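Local coordinates for RNA-binding protein 12 (Homo sapiens, PDB 2EK1) that probably binds RNA through its RNA recognition motif, which here forms a dimer in the crystal, at residues Y39-G44 / V62-R67; V46-N51 / G58-A63. All coordinates share one frame; numbering follows the deposited sequence.

Overall arrangement
Both contacts build on strand 59-64, an inner strand of the RNA recognition motif's sheet between 47-50 and 16-21, and they share Val62 and Ala63. Contact 1 joins the strand's C-terminal end to the loop that follows helix 29-35, whereas contact 2 pairs its N-terminal part with the neighbouring strand 47-50; their centres lie about 14 Å apart. Val62 touches Val41 in the first and Val46 in the second, so one apolar layer beneath helix 29-35 runs through both. On the other face of the sheet, the one that commonly receives RNA in this family, contact 2 places Met61 and Cys47, and Cys47 is disulfide-bonded to Cys47 of the second subunit.

Contact 1 of 2, residues Y39-G44 / V62-R67; sequences YQVIPG and VAFESR
Where the loop after the first helix of the RNA recognition motif meets the end of strand 59-64, Ile42 and Val41 settle against Ala63 and Phe64. The backbone tie is a nearly straight bond from Ile42 N to Ala63 O, 2.8 Å long with 171° at the hydrogen. Val41 works the inner side: its CG2, turned opposite the backbone N (the other methyl has chi1 71°), lies over one face of the Phe64 ring in a CH-pi contact, 4.3 Å from the centroid, and also reaches Val62 CG1 at 3.5 Å. The same ring offers its edge to Tyr39 O, in plane, with CD1 3.7 Å away. Ile42 works the outer side, where its CD1 touches Ala63 CB at 4.1 Å and crosses the bent Glu65 chain, meeting OE2 at 3.3 Å. Glu65 N, buried here, has no hydrogen-bond partner in the model. Beyond the pair, Phe64 packs on Ala70 and Ala73 of helix 67-77 and on Ile18 of strand 16-21, Tyr39 OH is hydrogen-bonded to Asp76 OD1, and Val41 leans on Leu33, bringing the loop between the two helices and against the sheet.

Contact 2 of 2, residues V46-N51 / G58-A63; sequences VCLKYN and GEAMVA
The Lys49 side chain crosses those of Glu59 and Met61 on the adjoining strand 59-63. Its CB sits 3.8 Å from Glu59 O, the carbonyl that also takes the bond from Lys49 N; that bond is 3.0 Å and almost straight at the hydrogen, but it comes in 35° out of the carbonyl plane. With CG opposite the carbonyl carbon (chi1 -72°) and an extended chain beyond, Lys49 CD crosses the Glu59 chain at a slant, 3.8 Å from Glu59 OE1. CE then approaches Met61 CG at 4.2 Å, and NZ ends 4.1 Å from Glu59 OE1, a charge attraction too long for a salt bridge. With the chain cut back to an alanine, the Glu59 carboxylate is likely to lose its nearby positive charge, and Met61 CG its CE neighbour, though not Cys47 SG. These are the second and third strands of the RNA recognition motif, antiparallel at 154°, and residues 57-64 occupy the place of the RNP1 sequence, with Glu59 and Met61 at positions that in many relatives carry RNA-stacking aromatics. Cys47 and Met61 form a hydrogen-bonded pair, N to O in both directions. On their face of the sheet, Cys47 SG rests 3.5 Å from Met61 CB and also near CG and SE of this selenomethionine; SG is disulfide-bonded to Cys47 of the second subunit, whose strand continues the sheet. Leu48 and Ala60, a non-hydrogen-bonded pair, face the other side, where Leu48 packs on Ile32 of helix 29-35. Val46 and Val62 lie side by side there, their CG2 methyls 3.6 Å apart. At the far end a water accepts from Gly58 N and donates to Lys49 O and to Glu59 O.

Contact 1 of 2, residues Y39-G44 / V62-R67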
# COMPACT_ATOMS: atom_id res chain seq x y z
N TYR A 39 -16.69 10.34 -1.51
CA TYR A 39 -16.89 8.89 -1.53
C TYR A 39 -16.58 8.06 -0.28
O TYR A 39 -16.60 6.86 -0.34
CB TYR A 39 -16.22 8.23 -2.80
CG TYR A 39 -16.96 8.42 -4.11
CD1 TYR A 39 -17.74 7.41 -4.68
CD2 TYR A 39 -16.96 9.66 -4.71
CE1 TYR A 39 -18.54 7.64 -5.81
CE2 TYR A 39 -17.76 9.93 -5.82
CZ TYR A 39 -18.58 8.92 -6.37
OH TYR A 39 -19.47 9.31 -7.39
N GLN A 40 -16.28 8.66 0.86
CA GLN A 40 -16.07 7.81 2.07
C GLN A 40 -14.89 6.81 2.13
O GLN A 40 -14.89 5.70 2.72
CB GLN A 40 -17.38 7.12 2.41
CG GLN A 40 -18.54 8.08 2.75
CD GLN A 40 -18.86 9.14 1.66
OE1 GLN A 40 -18.80 10.35 1.91
NE2 GLN A 40 -19.20 8.67 0.45
N VAL A 41 -13.82 7.23 1.50
CA VAL A 41 -12.60 6.50 1.53
C VAL A 41 -12.18 6.65 2.98
O VAL A 41 -12.34 7.70 3.57
CB VAL A 41 -11.65 7.23 0.56
CG1 VAL A 41 -11.22 8.54 1.15
CG2 VAL A 41 -10.49 6.42 0.21
N ILE A 42 -11.60 5.63 3.59
CA ILE A 42 -11.12 5.69 4.93
C ILE A 42 -9.84 6.54 4.88
O ILE A 42 -8.85 6.12 4.23
CB ILE A 42 -10.75 4.31 5.42
CG1 ILE A 42 -12.02 3.45 5.40
CG2 ILE A 42 -10.10 4.46 6.74
CD1 ILE A 42 -11.85 1.98 5.70
N PRO A 43 -9.81 7.68 5.63
CA PRO A 43 -8.66 8.58 5.61
C PRO A 43 -7.22 8.18 6.03
O PRO A 43 -6.26 8.87 5.60
CB PRO A 43 -9.20 9.86 6.32
CG PRO A 43 -10.66 9.54 6.69
CD PRO A 43 -10.67 8.03 6.77
N GLY A 44 -7.04 7.08 6.77
CA GLY A 44 -5.69 6.61 7.16
C GLY A 44 -5.35 5.27 6.48
O GLY A 44 -4.40 4.57 6.89
N VAL A 62 -6.17 1.88 -1.44
CA VAL A 62 -7.00 2.77 -0.66
C VAL A 62 -8.24 1.92 -0.23
O VAL A 62 -8.68 0.98 -0.95
CB VAL A 62 -7.31 3.94 -1.62
CG1 VAL A 62 -8.72 4.13 -1.80
CG2 VAL A 62 -6.51 5.18 -1.28
N ALA A 63 -8.79 2.20 0.94
CA ALA A 63 -9.91 1.37 1.43
C ALA A 63 -11.16 2.17 1.76
O ALA A 63 -11.10 3.31 2.04
CB ALA A 63 -9.49 0.55 2.62
N PHE A 64 -12.29 1.46 1.74
CA PHE A 64 -13.58 2.04 1.99
C PHE A 64 -14.23 1.10 3.01
O PHE A 64 -13.90 -0.13 3.09
CB PHE A 64 -14.41 2.01 0.68
CG PHE A 64 -13.80 2.80 -0.44
CD1 PHE A 64 -14.18 4.14 -0.66
CD2 PHE A 64 -12.83 2.26 -1.21
CE1 PHE A 64 -13.59 4.89 -1.64
CE2 PHE A 64 -12.23 3.05 -2.23
CZ PHE A 64 -12.62 4.36 -2.44
N GLU A 65 -15.16 1.70 3.73
CA GLU A 65 -15.90 1.01 4.77
C GLU A 65 -16.69 -0.17 4.33
O GLU A 65 -16.81 -1.11 5.05
CB GLU A 65 -16.81 1.99 5.53
CG GLU A 65 -16.04 3.14 6.28
CD GLU A 65 -15.06 2.66 7.34
OE1 GLU A 65 -14.59 3.48 8.19
OE2 GLU A 65 -14.71 1.44 7.34
N SER A 66 -17.23 -0.14 3.14
CA SER A 66 -18.01 -1.28 2.67
C SER A 66 -17.62 -1.69 1.23
O SER A 66 -16.95 -0.91 0.50
CB SER A 66 -19.49 -0.89 2.67
OG SER A 66 -19.69 0.20 1.79
N ARG A 67 -18.01 -2.92 0.83
CA ARG A 67 -17.73 -3.35 -0.54
C ARG A 67 -18.53 -2.48 -1.51
O ARG A 67 -17.98 -2.06 -2.55
CB ARG A 67 -18.11 -4.82 -0.78
CG ARG A 67 -17.60 -5.38 -2.08
CD ARG A 67 -17.90 -6.87 -2.20
NE ARG A 67 -17.16 -7.56 -3.26
CZ ARG A 67 -15.86 -7.92 -3.19
NH1 ARG A 67 -15.16 -7.64 -2.09
NH2 ARG A 67 -15.27 -8.59 -4.19

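Contact 2 of 2, residues V46-N51 / G58-A63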
# COMPACT_ATOMS: atom_id res chain seq x y z
N VAL A 46 -4.56 5.01 3.09
CA VAL A 46 -3.82 5.14 1.82
C VAL A 46 -2.38 4.58 1.95
O VAL A 46 -1.68 4.92 2.94
CB VAL A 46 -3.65 6.60 1.42
CG1 VAL A 46 -2.85 6.69 0.11
CG2 VAL A 46 -5.02 7.30 1.25
N CYS A 47 -1.93 3.76 1.00
CA CYS A 47 -0.49 3.33 1.02
C CYS A 47 -0.05 3.58 -0.41
O CYS A 47 -0.82 3.35 -1.31
CB CYS A 47 -0.30 1.86 1.47
SG CYS A 47 -0.71 0.73 0.19
N LEU A 48 1.18 4.04 -0.61
CA LEU A 48 1.71 4.37 -1.88
C LEU A 48 2.78 3.35 -2.19
O LEU A 48 3.64 3.06 -1.30
CB LEU A 48 2.40 5.72 -1.85
CG LEU A 48 1.56 7.00 -1.55
CD1 LEU A 48 2.46 8.20 -1.62
CD2 LEU A 48 0.37 7.22 -2.57
N LYS A 49 2.79 2.87 -3.44
CA LYS A 49 3.78 1.90 -3.79
C LYS A 49 5.09 2.54 -4.30
O LYS A 49 5.07 3.58 -4.92
CB LYS A 49 3.21 0.92 -4.85
CG LYS A 49 2.19 -0.02 -4.25
CD LYS A 49 1.44 -0.88 -5.35
CE LYS A 49 0.76 -1.96 -4.64
NZ LYS A 49 -0.00 -2.75 -5.59
N TYR A 50 6.21 1.87 -4.01
CA TYR A 50 7.50 2.40 -4.49
C TYR A 50 8.29 1.22 -5.05
O TYR A 50 8.27 0.14 -4.48
CB TYR A 50 8.30 3.05 -3.32
CG TYR A 50 7.68 4.29 -2.75
CD1 TYR A 50 6.65 4.21 -1.82
CD2 TYR A 50 8.13 5.55 -3.16
CE1 TYR A 50 6.07 5.37 -1.27
CE2 TYR A 50 7.56 6.73 -2.64
CZ TYR A 50 6.54 6.62 -1.69
OH TYR A 50 6.05 7.79 -1.16
N ASN A 51 8.99 1.39 -6.14
CA ASN A 51 9.79 0.29 -6.65
C ASN A 51 11.02 0.02 -5.80
O ASN A 51 11.27 0.65 -4.73
CB ASN A 51 10.26 0.57 -8.10
CG ASN A 51 10.94 1.91 -8.24
OD1 ASN A 51 11.66 2.36 -7.34
ND2 ASN A 51 10.70 2.57 -9.35
N GLY A 58 3.37 5.41 -8.95
CA GLY A 58 2.14 5.97 -9.52
C GLY A 58 0.97 5.10 -9.08
O GLY A 58 -0.14 5.30 -9.52
N GLU A 59 1.20 4.15 -8.17
CA GLU A 59 0.16 3.23 -7.71
C GLU A 59 -0.13 3.37 -6.22
O GLU A 59 0.76 3.76 -5.45
CB GLU A 59 0.56 1.77 -8.04
CG GLU A 59 0.64 1.51 -9.54
CD GLU A 59 1.02 0.10 -9.95
OE1 GLU A 59 1.02 -0.84 -9.11
OE2 GLU A 59 1.31 -0.06 -11.16
N ALA A 60 -1.34 3.00 -5.81
CA ALA A 60 -1.74 3.11 -4.40
C ALA A 60 -2.87 2.11 -4.12
O ALA A 60 -3.43 1.54 -5.05
CB ALA A 60 -2.19 4.44 -4.15
N MSE A 61 -3.13 1.88 -2.86
CA MSE A 61 -4.17 1.00 -2.38
C MSE A 61 -4.86 1.98 -1.46
O MSE A 61 -4.20 2.81 -0.78
CB MSE A 61 -3.60 -0.16 -1.55
CG MSE A 61 -2.57 -0.99 -2.29
SE MSE A 61 -2.02 -2.46 -1.17
CE MSE A 61 -3.53 -3.49 -1.80
N VAL A 62 -6.17 1.88 -1.44
CA VAL A 62 -7.00 2.77 -0.66
C VAL A 62 -8.24 1.92 -0.23
O VAL A 62 -8.68 0.98 -0.95
CB VAL A 62 -7.31 3.94 -1.62
CG1 VAL A 62 -8.72 4.13 -1.80
CG2 VAL A 62 -6.51 5.18 -1.28
N ALA A 63 -8.79 2.20 0.94
CA ALA A 63 -9.91 1.37 1.43
C ALA A 63 -11.16 2.17 1.76
O ALA A 63 -11.10 3.31 2.04
CB ALA A 63 -9.49 0.55 2.62
O HOH W 1 3.05 5.25 -5.98